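Local atomic coordinates of pyocin S8 (Pseudomonas aeruginosa, PDB entry 6W0V), a protein that acts as an antibacterial toxin of the colicin/pyocin family, cutting DNA through a C-terminal H-N-H nuclease domain. Residues K40-S44 / W45-R49; Q51-V54 / A55-N58. The protein carries 1 engineered substitution. One frame throughout, in Å; residues are numbered along the deposited sequence.

Contact 1 of 2, residues K40-S44 / W45-R49; sequences KEFKS and WRDFR
F48 brings its ring edge against the face of F42 in a T-shaped stack, the centroids 5.0 Å apart and the planes at 73°. The atom that makes the approach is F48 CD1, which stands 3.6 Å above the F42 plane, over the ring centre. F42 also reaches the helix backbone, its CD1 lying 3.3 Å from F48 CA, because chi1 of -62° keeps its ring beside its own backbone N and turned toward the first helical turn. This is the tight side of the contact: both rings are buried, and L37 of helix 31-37 touches both of them.

The turn into the helix is held by polar bonds. S44 is the N-cap of helix 45-57, its OG accepting from D47 N at 3.0 Å, while S44 O starts the regular helical pattern by accepting from F48 N. D47 returns the grip on the preceding loop: OD2 offers its anti lone pair to K43 N at 2.8 Å, in a nearly straight bond (162°). Its other oxygen, OD1, accepts from Q51 NE2 one turn further on, so bonds at both oxygens limit rotation of the carboxylate. A water lies between E41 O (2.7 Å) and D47 OD2, but its approach to OD2 is unusually short and more acceptors surround it than it has protons, so the bridge is doubtful.

Beyond these bonds the packing thins out. E41 points away from the helix, and the exposed K43 chain, bent at three successive torsions, touches D47 with CB and CG yet leaves its NZ 6.7 Å from D47 OD2. Of the R46 side chain, it is CB that meets S44 OG; the extended chain leads off to a salt bridge with E50, and it packs on S25 of the immunity protein chain.

Contact 2 of 2, residues Q51-V54 / A55-N58; sequences QFWV and AVAN
A55 opens the segment with its N donating to Q51 O at 2.8 Å, the first of four consecutive i to i+4 bonds, three of them within the regular helix. Its methyl sits close over the preceding turn, CB 3.2 Å from that same Q51 O. V56 follows, its N bonded to F52 O in the carbonyl plane, and its side chain carries the apolar part of the contact. With CG1 anti to the backbone N (171°), CG2 is left beside that N and meets both aromatic residues of the turn before: W53 CE3 at 3.7 Å and F52 CE1 at 4.0 Å. The side chains of F52 and W53 each lie beside that of V56 and point the same way, and F52 CD1 lies over the face of the W53 ring. A57 N then donates to W53 O at 2.8 Å. At N58 the helix gives out: its N still reaches V54 O at 2.9 Å, but the N-H...O angle falls to 131° and a weak second bond goes to A55 O. The apolar surface of this last part of helix 45-57 is shared out: A55 faces helix 31-37, V56 and A57 pack on M74 of helix 68-75, and F52 and W53 touch I96 of strand 95-98.

Overall arrangement
Contacts 1 and 2 follow each other along helix 45-57, one at its N-terminal end and the other at its last turns, with centres about 12 Å apart. Q51 joins them directly: its OE1 lies 3.3 Å from F42 CE1. L37, which covers the rings of contact 1, also touches Q51 and F52. I96 is also common ground, meeting W45 and R49 from contact 1 and F52 and W53 from contact 2. It belongs to strand 95-98, which with strand 114-117 and helix 119-122 is consistent with the beta-beta-alpha core of H-N-H nucleases. W45 additionally meets the ring of H98, so contact 1 adjoins this probable catalytic region.

Contact 1 of 2, residues K40-S44 / W45-R49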
# COMPACT_ATOMS: atom_id res chain seq x y z
N LYS A 40 13.46 -15.47 -11.80
CA LYS A 40 14.45 -14.51 -11.31
C LYS A 40 14.87 -14.90 -9.91
O LYS A 40 14.07 -15.56 -9.19
CB LYS A 40 13.87 -13.10 -11.34
CG LYS A 40 13.50 -12.63 -12.73
CD LYS A 40 13.06 -11.20 -12.74
CE LYS A 40 12.85 -10.68 -14.14
NZ LYS A 40 12.17 -9.36 -14.11
N GLU A 41 16.07 -14.49 -9.54
CA GLU A 41 16.59 -14.66 -8.18
C GLU A 41 16.01 -13.53 -7.34
O GLU A 41 15.92 -12.39 -7.83
CB GLU A 41 18.12 -14.61 -8.13
CG GLU A 41 18.65 -14.81 -6.72
CD GLU A 41 20.11 -14.44 -6.53
OE1 GLU A 41 20.84 -15.26 -5.95
OE2 GLU A 41 20.51 -13.32 -6.93
N PHE A 42 15.61 -13.86 -6.13
CA PHE A 42 15.24 -12.91 -5.08
C PHE A 42 16.17 -13.11 -3.91
O PHE A 42 16.48 -14.25 -3.59
CB PHE A 42 13.77 -13.08 -4.73
CG PHE A 42 12.98 -12.77 -5.96
CD1 PHE A 42 12.69 -11.46 -6.29
CD2 PHE A 42 12.66 -13.77 -6.86
CE1 PHE A 42 12.02 -11.18 -7.46
CE2 PHE A 42 11.97 -13.48 -8.02
CZ PHE A 42 11.66 -12.18 -8.32
N LYS A 43 16.65 -12.02 -3.34
CA LYS A 43 17.67 -12.10 -2.28
C LYS A 43 16.98 -12.33 -0.95
O LYS A 43 17.64 -12.68 0.02
CB LYS A 43 18.51 -10.83 -2.27
CG LYS A 43 19.28 -10.59 -3.55
CD LYS A 43 20.02 -11.80 -4.03
CE LYS A 43 20.95 -12.36 -2.98
NZ LYS A 43 22.01 -11.39 -2.60
N SER A 44 15.69 -12.03 -0.90
CA SER A 44 14.90 -12.02 0.34
C SER A 44 13.44 -11.88 -0.03
O SER A 44 13.12 -11.55 -1.19
CB SER A 44 15.30 -10.89 1.23
OG SER A 44 14.92 -9.67 0.63
N TRP A 45 12.59 -12.08 0.96
CA TRP A 45 11.16 -11.83 0.77
C TRP A 45 10.97 -10.36 0.40
O TRP A 45 10.22 -10.08 -0.54
CB TRP A 45 10.37 -12.19 2.02
CG TRP A 45 8.94 -11.89 1.74
CD1 TRP A 45 8.16 -10.91 2.28
CD2 TRP A 45 8.16 -12.51 0.72
NE1 TRP A 45 6.93 -10.92 1.70
CE2 TRP A 45 6.89 -11.90 0.74
CE3 TRP A 45 8.39 -13.56 -0.17
CZ2 TRP A 45 5.87 -12.29 -0.11
CZ3 TRP A 45 7.38 -13.94 -1.02
CH2 TRP A 45 6.13 -13.31 -0.99
N ARG A 46 11.65 -9.47 1.11
CA ARG A 46 11.57 -8.04 0.80
C ARG A 46 11.86 -7.82 -0.68
O ARG A 46 11.12 -7.13 -1.35
CB ARG A 46 12.57 -7.26 1.63
CG ARG A 46 12.67 -5.82 1.17
CD ARG A 46 13.68 -5.11 2.00
NE ARG A 46 13.69 -3.74 1.57
CZ ARG A 46 14.33 -2.77 2.19
NH1 ARG A 46 15.04 -3.02 3.27
NH2 ARG A 46 14.26 -1.54 1.71
N ASP A 47 12.93 -8.43 -1.18
CA ASP A 47 13.34 -8.21 -2.59
C ASP A 47 12.20 -8.66 -3.50
O ASP A 47 11.77 -7.95 -4.40
CB ASP A 47 14.61 -8.99 -2.85
CG ASP A 47 15.12 -8.85 -4.26
OD1 ASP A 47 14.75 -7.89 -4.93
OD2 ASP A 47 15.90 -9.70 -4.65
N PHE A 48 11.64 -9.83 -3.21
CA PHE A 48 10.53 -10.35 -4.02
C PHE A 48 9.35 -9.40 -3.91
O PHE A 48 8.74 -9.08 -4.92
CB PHE A 48 10.14 -11.73 -3.52
CG PHE A 48 8.97 -12.29 -4.27
CD1 PHE A 48 9.15 -13.01 -5.44
CD2 PHE A 48 7.68 -12.07 -3.82
CE1 PHE A 48 8.06 -13.50 -6.14
CE2 PHE A 48 6.60 -12.57 -4.53
CZ PHE A 48 6.79 -13.30 -5.67
N ARG A 49 9.01 -9.04 -2.69
CA ARG A 49 7.84 -8.18 -2.45
C ARG A 49 8.05 -6.88 -3.24
O ARG A 49 7.10 -6.39 -3.85
CB ARG A 49 7.66 -7.91 -0.96
CG ARG A 49 6.51 -6.96 -0.68
CD ARG A 49 7.03 -5.56 -0.53
NE ARG A 49 7.76 -5.47 0.72
CZ ARG A 49 8.53 -4.45 1.04
NH1 ARG A 49 9.16 -4.42 2.20
NH2 ARG A 49 8.66 -3.45 0.19
O HOH W 1 16.96 -10.13 -6.91

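Contact 2 of 2, residues Q51-V54 / A55-N58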
# COMPACT_ATOMS: atom_id res chain seq x y z
N GLN A 51 9.97 -6.31 -5.92
CA GLN A 51 9.92 -6.49 -7.38
C GLN A 51 8.48 -6.77 -7.77
O GLN A 51 8.07 -6.38 -8.85
CB GLN A 51 10.87 -7.61 -7.78
CG GLN A 51 12.31 -7.23 -7.52
CD GLN A 51 13.24 -8.16 -8.23
OE1 GLN A 51 12.96 -8.60 -9.34
NE2 GLN A 51 14.33 -8.50 -7.56
N PHE A 52 7.75 -7.45 -6.90
CA PHE A 52 6.33 -7.76 -7.10
C PHE A 52 5.57 -6.45 -7.29
O PHE A 52 4.92 -6.23 -8.32
CB PHE A 52 5.86 -8.55 -5.88
CG PHE A 52 4.40 -8.90 -5.90
CD1 PHE A 52 3.45 -7.96 -5.58
CD2 PHE A 52 4.01 -10.18 -6.23
CE1 PHE A 52 2.11 -8.31 -5.57
CE2 PHE A 52 2.68 -10.53 -6.23
CZ PHE A 52 1.73 -9.59 -5.90
N TRP A 53 5.70 -5.58 -6.32
CA TRP A 53 4.91 -4.33 -6.37
C TRP A 53 5.45 -3.42 -7.46
O TRP A 53 4.64 -2.73 -8.06
CB TRP A 53 4.90 -3.65 -5.01
CG TRP A 53 4.05 -4.43 -4.07
CD1 TRP A 53 4.45 -5.04 -2.93
CD2 TRP A 53 2.66 -4.75 -4.24
NE1 TRP A 53 3.40 -5.68 -2.35
CE2 TRP A 53 2.29 -5.52 -3.13
CE3 TRP A 53 1.69 -4.42 -5.19
CZ2 TRP A 53 0.98 -5.96 -2.94
CZ3 TRP A 53 0.41 -4.87 -5.01
CH2 TRP A 53 0.06 -5.64 -3.90
N VAL A 54 6.75 -3.44 -7.71
CA VAL A 54 7.32 -2.67 -8.84
C VAL A 54 6.68 -3.18 -10.12
O VAL A 54 6.30 -2.38 -10.96
CB VAL A 54 8.85 -2.77 -8.89
CG1 VAL A 54 9.41 -2.33 -10.22
CG2 VAL A 54 9.46 -1.99 -7.75
N ALA A 55 6.55 -4.49 -10.27
CA ALA A 55 5.97 -5.08 -11.49
C ALA A 55 4.52 -4.64 -11.59
O ALA A 55 4.08 -4.32 -12.68
CB ALA A 55 6.11 -6.58 -11.43
N VAL A 56 3.80 -4.63 -10.47
CA VAL A 56 2.38 -4.22 -10.45
C VAL A 56 2.34 -2.77 -10.92
O VAL A 56 1.55 -2.46 -11.82
CB VAL A 56 1.75 -4.38 -9.06
CG1 VAL A 56 0.37 -3.75 -9.01
CG2 VAL A 56 1.67 -5.84 -8.66
N ALA A 57 3.17 -1.91 -10.34
CA ALA A 57 3.19 -0.47 -10.68
C ALA A 57 3.55 -0.31 -12.15
O ALA A 57 3.12 0.65 -12.76
CB ALA A 57 4.15 0.27 -9.81
N ASN A 58 4.32 -1.24 -12.69
CA ASN A 58 4.81 -1.17 -14.08
C ASN A 58 3.81 -1.79 -15.05
O ASN A 58 4.11 -1.82 -16.26
CB ASN A 58 6.15 -1.88 -14.23
CG ASN A 58 6.88 -1.44 -15.47
OD1 ASN A 58 7.55 -2.24 -16.12
ND2 ASN A 58 6.74 -0.18 -15.82